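Local coordinates for protein acyl-coenzyme A oxidase acox-1.2 (Caenorhabditis elegans, PDB 5K3J) that catalyses the FAD-dependent first step of peroxisomal beta-oxidation, desaturating the side chains of ascaroside pheromones with a 5-carbon omega chain, at residues A[146-151]-A[198-203]; A[150-155]-A[180-185]. All blocks are in the same frame, centred on the assembly; numbering follows the deposited sequence.

Contact 1 of 2, residues A[146-151]-A[198-203]; sequences CYAQTE and ALVVAE. With FAD (flavin-adenine dinucleotide), chain C.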
loop_
_atom_site.group_PDB
_atom_site.type_symbol
_atom_site.label_atom_id
_atom_site.label_comp_id
_atom_site.label_asym_id
_atom_site.label_seq_id
_atom_site.Cartn_x
_atom_site.Cartn_y
_atom_site.Cartn_z
ATOM N N CYS A 146 13.361 -6.681 24.832
ATOM C CA CYS A 146 12.775 -5.756 23.864
ATOM C C CYS A 146 13.289 -4.331 24.045
ATOM O O CYS A 146 13.862 -3.981 25.073
ATOM C CB CYS A 146 11.247 -5.756 23.963
ATOM S SG CYS A 146 10.562 -5.039 25.476
ATOM N N TYR A 147 13.052 -3.512 23.026
ATOM C CA TYR A 147 13.413 -2.096 23.026
ATOM C C TYR A 147 12.168 -1.247 23.320
ATOM O O TYR A 147 11.380 -0.963 22.419
ATOM C CB TYR A 147 14.034 -1.731 21.672
ATOM C CG TYR A 147 14.644 -0.348 21.544
ATOM C CD1 TYR A 147 15.965 -0.109 21.915
ATOM C CD2 TYR A 147 13.915 0.710 21.012
ATOM C CE1 TYR A 147 16.530 1.148 21.781
ATOM C CE2 TYR A 147 14.478 1.970 20.881
ATOM C CZ TYR A 147 15.782 2.180 21.264
ATOM O OH TYR A 147 16.330 3.433 21.127
ATOM N N ALA A 148 11.992 -0.857 24.580
ATOM C CA ALA A 148 10.781 -0.160 25.010
ATOM C C ALA A 148 10.981 1.353 25.075
ATOM O O ALA A 148 11.295 1.905 26.126
ATOM C CB ALA A 148 10.322 -0.690 26.358
ATOM N N GLN A 149 10.786 2.019 23.941
ATOM C CA GLN A 149 11.048 3.451 23.837
ATOM C C GLN A 149 9.774 4.254 23.596
ATOM O O GLN A 149 9.389 5.089 24.421
ATOM C CB GLN A 149 12.052 3.717 22.713
ATOM C CG GLN A 149 12.467 5.171 22.555
ATOM C CD GLN A 149 13.619 5.342 21.585
ATOM O OE1 GLN A 149 14.784 5.211 21.960
ATOM N NE2 GLN A 149 13.301 5.635 20.333
ATOM N N THR A 150 9.132 4.001 22.458
ATOM C CA THR A 150 7.939 4.739 22.058
ATOM C C THR A 150 6.829 4.645 23.094
ATOM O O THR A 150 6.545 3.570 23.622
ATOM C CB THR A 150 7.404 4.232 20.700
ATOM O OG1 THR A 150 8.431 4.353 19.709
ATOM C CG2 THR A 150 6.177 5.034 20.252
ATOM N N GLU A 151 6.221 5.789 23.388
ATOM C CA GLU A 151 5.058 5.835 24.255
ATOM C C GLU A 151 3.783 6.072 23.442
ATOM O O GLU A 151 3.850 6.371 22.248
ATOM C CB GLU A 151 5.234 6.915 25.319
ATOM C CG GLU A 151 6.375 6.607 26.287
ATOM C CD GLU A 151 6.745 7.789 27.163
ATOM O OE1 GLU A 151 6.327 8.920 26.837
ATOM O OE2 GLU A 151 7.452 7.586 28.176
ATOM N N ALA A 198 12.934 -5.946 29.630
ATOM C CA ALA A 198 12.783 -4.841 28.696
ATOM C C ALA A 198 13.807 -3.744 28.954
ATOM O O ALA A 198 14.086 -3.399 30.103
ATOM C CB ALA A 198 11.379 -4.276 28.780
ATOM N N LEU A 199 14.368 -3.195 27.883
ATOM C CA LEU A 199 15.216 -2.020 28.001
ATOM C C LEU A 199 14.333 -0.788 27.869
ATOM O O LEU A 199 13.961 -0.397 26.763
ATOM C CB LEU A 199 16.325 -2.029 26.947
ATOM C CG LEU A 199 17.540 -2.888 27.310
ATOM C CD1 LEU A 199 18.421 -3.165 26.101
ATOM C CD2 LEU A 199 18.333 -2.191 28.397
ATOM N N VAL A 200 13.984 -0.196 29.007
ATOM C CA VAL A 200 13.027 0.903 29.053
ATOM C C VAL A 200 13.688 2.273 29.011
ATOM O O VAL A 200 14.501 2.611 29.873
ATOM C CB VAL A 200 12.157 0.818 30.314
ATOM C CG1 VAL A 200 11.231 2.021 30.406
ATOM C CG2 VAL A 200 11.365 -0.469 30.305
ATOM N N VAL A 201 13.319 3.057 28.003
ATOM C CA VAL A 201 13.848 4.403 27.835
ATOM C C VAL A 201 13.052 5.395 28.672
ATOM O O VAL A 201 11.837 5.525 28.513
ATOM C CB VAL A 201 13.813 4.845 26.362
ATOM C CG1 VAL A 201 14.363 6.254 26.220
ATOM C CG2 VAL A 201 14.591 3.863 25.491
ATOM N N ALA A 202 13.741 6.095 29.567
ATOM C CA ALA A 202 13.067 7.026 30.467
ATOM C C ALA A 202 13.870 8.301 30.682
ATOM O O ALA A 202 15.090 8.311 30.550
ATOM C CB ALA A 202 12.785 6.359 31.802
ATOM N N GLU A 203 13.172 9.381 31.011
ATOM C CA GLU A 203 13.815 10.650 31.310
ATOM C C GLU A 203 14.537 10.574 32.654
ATOM O O GLU A 203 13.936 10.228 33.671
ATOM C CB GLU A 203 12.781 11.772 31.317
ATOM C CG GLU A 203 13.359 13.154 31.525
ATOM C CD GLU A 203 14.108 13.662 30.305
ATOM O OE1 GLU A 203 13.770 13.237 29.179
ATOM O OE2 GLU A 203 15.037 14.480 30.473
HETATM P PA FAD C . 4.279 10.664 14.816
HETATM O O1A FAD C . 5.354 11.670 15.267
HETATM O O2A FAD C . 3.118 10.677 15.774
HETATM O O5B FAD C . 3.732 11.030 13.339
HETATM C C5B FAD C . 2.502 11.763 13.209
HETATM C C4B FAD C . 2.610 12.725 11.983
HETATM O O4B FAD C . 3.145 13.857 12.365
HETATM C C3B FAD C . 3.578 12.143 10.938
HETATM O O3B FAD C . 3.170 12.475 9.706
HETATM C C2B FAD C . 4.929 12.842 11.265
HETATM O O2B FAD C . 5.798 12.887 10.050
HETATM C C1B FAD C . 4.558 14.022 11.606
HETATM N N9A FAD C . 5.517 14.634 12.481
HETATM C C8A FAD C . 5.818 14.298 13.748
HETATM N N7A FAD C . 6.780 15.144 14.187
HETATM C C5A FAD C . 7.074 16.013 13.177
HETATM C C6A FAD C . 7.974 17.073 13.084
HETATM N N6A FAD C . 8.923 17.667 13.965
HETATM N N1A FAD C . 8.063 17.774 11.950
HETATM C C2A FAD C . 7.271 17.452 10.884
HETATM N N3A FAD C . 6.391 16.419 10.970
HETATM C C4A FAD C . 6.301 15.704 12.127
HETATM N N1 FAD C . 8.854 1.578 19.203
HETATM C C2 FAD C . 9.767 1.010 20.195
HETATM O O2 FAD C . 10.184 1.692 21.111
HETATM N N3 FAD C . 10.195 -0.386 20.100
HETATM C C4 FAD C . 9.723 -1.190 19.039
HETATM O O4 FAD C . 10.083 -2.385 18.960
HETATM C C4X FAD C . 8.787 -0.615 18.027
HETATM N N5 FAD C . 8.298 -1.440 16.944
HETATM C C5X FAD C . 7.388 -0.882 15.948
HETATM C C6 FAD C . 6.919 -1.688 14.897
HETATM C C7 FAD C . 6.038 -1.158 13.934
HETATM C C7M FAD C . 5.678 -2.235 12.905
HETATM C C8 FAD C . 5.624 0.174 14.015
HETATM C C8M FAD C . 4.678 0.830 13.025
HETATM C C9 FAD C . 6.089 0.990 15.067
HETATM C C9A FAD C . 6.972 0.469 16.036
HETATM N N10 FAD C . 7.466 1.324 17.142
HETATM C C10 FAD C . 8.366 0.768 18.122
HETATM C "C1'" FAD C . 7.041 2.745 17.253
HETATM C "C2'" FAD C . 7.806 3.596 16.229
HETATM O "O2'" FAD C . 9.121 3.748 16.638
HETATM C "C3'" FAD C . 7.171 4.954 16.101
HETATM O "O3'" FAD C . 5.817 4.791 15.783
HETATM C "C4'" FAD C . 7.849 5.718 14.995
HETATM O "O4'" FAD C . 9.124 6.133 15.437
HETATM C "C5'" FAD C . 7.011 6.925 14.616
HETATM O "O5'" FAD C . 6.796 7.737 15.775
HETATM P P FAD C . 5.323 8.318 16.018
HETATM O O1P FAD C . 4.363 7.131 16.172
HETATM O O2P FAD C . 5.297 9.179 17.242
HETATM O O3P FAD C . 4.910 9.190 14.761
#
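Cys146 to Gln149 run alongside Ala198 to Val201 as a short parallel beta pairing, and the outer edge of this pairing holds the flavin. Three backbone bonds make it: Leu199 N gives to Cys146 O at 3.0 Å, Ala148 N gives back to Leu199 O, and Val201 N closes on Ala148 O with a nearly straight N-H (175°). Ala148 O also takes a CA-H contact from Val200. On the face of Tyr147 and Leu199, both side chains reach helix 112-125. The face of Ala148 and Val200 is lighter, with Ala148 CB against Val200 CG2. With CG of Gln149 opposite the backbone N (chi1 -177°), the extended chain runs past Val201 CG2, Gln149 CG at 3.9 Å and OE1 at 3.8 Å. The Gln149 side chain also borders the bound ascaroside-CoA.

The FAD uses the other side of 147-150. Its N3 donates to Tyr147 O at 2.7 Å, and N3 lies in the plane of the Tyr147 ring at its edge. Two amides, Gln149 N and Thr150 N, both donate to FAD O2, a pair likely to steady negative charge on the pyrimidine end of the reduced flavin. From this segment a fourth bond comes from Thr150 OG1, which donates to FAD N1 at 2.9 Å.

Contact 2 of 2, residues A[150-155]-A[180-185]; sequences TELGHG and TTTALK. With FAD (flavin-adenine dinucleotide), chain C.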
loop_
_atom_site.group_PDB
_atom_site.type_symbol
_atom_site.label_atom_id
_atom_site.label_comp_id
_atom_site.label_asym_id
_atom_site.label_seq_id
_atom_site.Cartn_x
_atom_site.Cartn_y
_atom_site.Cartn_z
ATOM N N THR A 150 9.132 4.001 22.458
ATOM C CA THR A 150 7.939 4.739 22.058
ATOM C C THR A 150 6.829 4.645 23.094
ATOM O O THR A 150 6.545 3.570 23.622
ATOM C CB THR A 150 7.404 4.232 20.700
ATOM O OG1 THR A 150 8.431 4.353 19.709
ATOM C CG2 THR A 150 6.177 5.034 20.252
ATOM N N GLU A 151 6.221 5.789 23.388
ATOM C CA GLU A 151 5.058 5.835 24.255
ATOM C C GLU A 151 3.783 6.072 23.442
ATOM O O GLU A 151 3.850 6.371 22.248
ATOM C CB GLU A 151 5.234 6.915 25.319
ATOM C CG GLU A 151 6.375 6.607 26.287
ATOM C CD GLU A 151 6.745 7.789 27.163
ATOM O OE1 GLU A 151 6.327 8.920 26.837
ATOM O OE2 GLU A 151 7.452 7.586 28.176
ATOM N N LEU A 152 2.627 5.922 24.088
ATOM C CA LEU A 152 1.334 6.136 23.437
ATOM C C LEU A 152 1.225 7.551 22.870
ATOM O O LEU A 152 0.541 7.781 21.870
ATOM C CB LEU A 152 0.195 5.868 24.425
ATOM C CG LEU A 152 -1.224 6.242 23.998
ATOM C CD1 LEU A 152 -1.619 5.469 22.753
ATOM C CD2 LEU A 152 -2.197 5.975 25.131
ATOM N N GLY A 153 1.928 8.490 23.498
ATOM C CA GLY A 153 1.869 9.883 23.095
ATOM C C GLY A 153 3.164 10.440 22.537
ATOM O O GLY A 153 3.226 11.610 22.175
ATOM N N HIS A 154 4.201 9.611 22.467
ATOM C CA HIS A 154 5.501 10.067 21.967
ATOM C C HIS A 154 6.296 8.968 21.274
ATOM O O HIS A 154 6.580 7.927 21.868
ATOM C CB HIS A 154 6.338 10.660 23.109
ATOM C CG HIS A 154 5.843 11.986 23.594
ATOM N ND1 HIS A 154 5.036 12.118 24.704
ATOM C CD2 HIS A 154 6.037 13.238 23.119
ATOM C CE1 HIS A 154 4.759 13.395 24.895
ATOM N NE2 HIS A 154 5.355 14.096 23.946
ATOM N N GLY A 155 6.665 9.216 20.020
ATOM C CA GLY A 155 7.503 8.296 19.276
ATOM C C GLY A 155 8.644 9.019 18.584
ATOM O O GLY A 155 9.806 8.641 18.736
ATOM N N THR A 180 1.073 9.110 33.252
ATOM C CA THR A 180 -0.151 9.265 32.487
ATOM C C THR A 180 -0.399 8.054 31.603
ATOM O O THR A 180 0.467 7.190 31.458
ATOM C CB THR A 180 -0.109 10.541 31.625
ATOM O OG1 THR A 180 1.083 10.550 30.831
ATOM C CG2 THR A 180 -0.118 11.775 32.509
ATOM N N THR A 181 -1.598 7.991 31.035
ATOM C CA THR A 181 -1.964 6.912 30.134
ATOM C C THR A 181 -1.152 7.021 28.849
ATOM O O THR A 181 -0.743 6.017 28.272
ATOM C CB THR A 181 -3.484 6.931 29.826
ATOM O OG1 THR A 181 -4.209 6.382 30.936
ATOM C CG2 THR A 181 -3.800 6.115 28.587
ATOM N N THR A 182 -0.895 8.249 28.420
ATOM C CA THR A 182 -0.083 8.479 27.231
ATOM C C THR A 182 1.375 8.132 27.496
ATOM O O THR A 182 2.116 7.797 26.580
ATOM C CB THR A 182 -0.178 9.936 26.761
ATOM O OG1 THR A 182 0.064 10.809 27.873
ATOM C CG2 THR A 182 -1.564 10.214 26.186
ATOM N N ALA A 183 1.771 8.200 28.763
ATOM C CA ALA A 183 3.141 7.895 29.164
ATOM C C ALA A 183 3.444 6.411 29.005
ATOM O O ALA A 183 4.611 6.007 29.006
ATOM C CB ALA A 183 3.388 8.324 30.596
ATOM N N LEU A 184 2.391 5.602 28.889
ATOM C CA LEU A 184 2.524 4.174 28.639
ATOM C C LEU A 184 3.418 3.927 27.440
ATOM O O LEU A 184 3.220 4.529 26.388
ATOM C CB LEU A 184 1.156 3.532 28.387
ATOM C CG LEU A 184 0.141 3.342 29.515
ATOM C CD1 LEU A 184 -1.199 2.894 28.945
ATOM C CD2 LEU A 184 0.644 2.336 30.511
ATOM N N LYS A 185 4.403 3.051 27.603
ATOM C CA LYS A 185 5.143 2.547 26.456
ATOM C C LYS A 185 4.137 1.921 25.503
ATOM O O LYS A 185 3.145 1.345 25.935
ATOM C CB LYS A 185 6.205 1.530 26.875
ATOM C CG LYS A 185 7.308 2.120 27.736
ATOM C CD LYS A 185 7.803 3.426 27.137
ATOM C CE LYS A 185 9.015 3.967 27.876
ATOM N NZ LYS A 185 9.473 5.254 27.282
HETATM P PA FAD C . 4.279 10.664 14.816
HETATM O O1A FAD C . 5.354 11.670 15.267
HETATM O O2A FAD C . 3.118 10.677 15.774
HETATM O O5B FAD C . 3.732 11.030 13.339
HETATM C C5B FAD C . 2.502 11.763 13.209
HETATM C C4B FAD C . 2.610 12.725 11.983
HETATM O O4B FAD C . 3.145 13.857 12.365
HETATM C C3B FAD C . 3.578 12.143 10.938
HETATM O O3B FAD C . 3.170 12.475 9.706
HETATM C C2B FAD C . 4.929 12.842 11.265
HETATM O O2B FAD C . 5.798 12.887 10.050
HETATM C C1B FAD C . 4.558 14.022 11.606
HETATM N N9A FAD C . 5.517 14.634 12.481
HETATM C C8A FAD C . 5.818 14.298 13.748
HETATM N N7A FAD C . 6.780 15.144 14.187
HETATM C C5A FAD C . 7.074 16.013 13.177
HETATM C C6A FAD C . 7.974 17.073 13.084
HETATM N N6A FAD C . 8.923 17.667 13.965
HETATM N N1A FAD C . 8.063 17.774 11.950
HETATM C C2A FAD C . 7.271 17.452 10.884
HETATM N N3A FAD C . 6.391 16.419 10.970
HETATM C C4A FAD C . 6.301 15.704 12.127
HETATM N N1 FAD C . 8.854 1.578 19.203
HETATM C C2 FAD C . 9.767 1.010 20.195
HETATM O O2 FAD C . 10.184 1.692 21.111
HETATM N N3 FAD C . 10.195 -0.386 20.100
HETATM C C4 FAD C . 9.723 -1.190 19.039
HETATM O O4 FAD C . 10.083 -2.385 18.960
HETATM C C4X FAD C . 8.787 -0.615 18.027
HETATM N N5 FAD C . 8.298 -1.440 16.944
HETATM C C5X FAD C . 7.388 -0.882 15.948
HETATM C C6 FAD C . 6.919 -1.688 14.897
HETATM C C7 FAD C . 6.038 -1.158 13.934
HETATM C C7M FAD C . 5.678 -2.235 12.905
HETATM C C8 FAD C . 5.624 0.174 14.015
HETATM C C8M FAD C . 4.678 0.830 13.025
HETATM C C9 FAD C . 6.089 0.990 15.067
HETATM C C9A FAD C . 6.972 0.469 16.036
HETATM N N10 FAD C . 7.466 1.324 17.142
HETATM C C10 FAD C . 8.366 0.768 18.122
HETATM C "C1'" FAD C . 7.041 2.745 17.253
HETATM C "C2'" FAD C . 7.806 3.596 16.229
HETATM O "O2'" FAD C . 9.121 3.748 16.638
HETATM C "C3'" FAD C . 7.171 4.954 16.101
HETATM O "O3'" FAD C . 5.817 4.791 15.783
HETATM C "C4'" FAD C . 7.849 5.718 14.995
HETATM O "O4'" FAD C . 9.124 6.133 15.437
HETATM C "C5'" FAD C . 7.011 6.925 14.616
HETATM O "O5'" FAD C . 6.796 7.737 15.775
HETATM P P FAD C . 5.323 8.318 16.018
HETATM O O1P FAD C . 4.363 7.131 16.172
HETATM O O2P FAD C . 5.297 9.179 17.242
HETATM O O3P FAD C . 4.910 9.190 14.761
#
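Glu151 to Gly153 meet Thr182 to Lys185 in the wall of the FAD site, where a loop that helps bind the cofactor leans on a type I turn from Thr181 to Leu184. Leu152 N donates to Leu184 O at 2.8 Å, in line with the carbonyl (C=O...N angle 177°). A weaker bond, at 3.2 Å, runs from Gly153 N to Thr182 O. The turn has its own closing bond, Leu184 N to Thr181 O. Beside it, Leu152 runs alongside Thr181, with Leu152 CD2 at 3.8 Å from Thr181 CG2.

The charged pair lies deeper. Lys185 leaves the backbone heading away from 150-155, but a bend at chi2 (-46°) brings the rest of the chain back across Glu151. There Lys185 CD lies 3.6 Å from Glu151 CG, and NZ forms a salt bridge with OE2 at 3.2 Å, meeting it on the anti side and well out of the carboxylate plane. Both ends have further partners: NZ also donates to Val201 O and Gln149 O, while OE2 bonds Thr163 OG1 and OE1 takes Glu162 N. With an alanine in place of Glu151, Lys185 would probably keep its two carbonyls but lose its charge partner, and Thr163 OG1 and Glu162 N would be left without the carboxylate.

The far side of the loop faces the second subunit, whose His410 donates to Leu152 O and whose Gln320 bonds both Gly153 O and Gly155 N. Gly155 N also comes within 3.1 Å of FAD O2P. The buried charges of Glu151 and Lys185 thus probably balance each other within the subunit, while backbone groups of the same loop serve the cofactor and the dimer interface.

From the N terminus, the chain passes through 146-155 once and both contacts start there, sharing Thr150 and Glu151. It then forms the hairpin of strands 164-168 and 173-177 and returns at 180-185, where contact 2 closes the shorter loop. Strand 185-189 leads on to 198-203, where contact 1 closes the longer loop around it. Contact 1 joins strand 147-148 to the mixed sheet; contact 2 ties the loop after that strand to the lead-in of the separate three-stranded sheet. Lys185 bridges them, its CE packing 3.9 Å from Val200 CG1. Their shared run of chain, 146-155, follows the FAD from the pyrimidine end of the flavin to a phosphate.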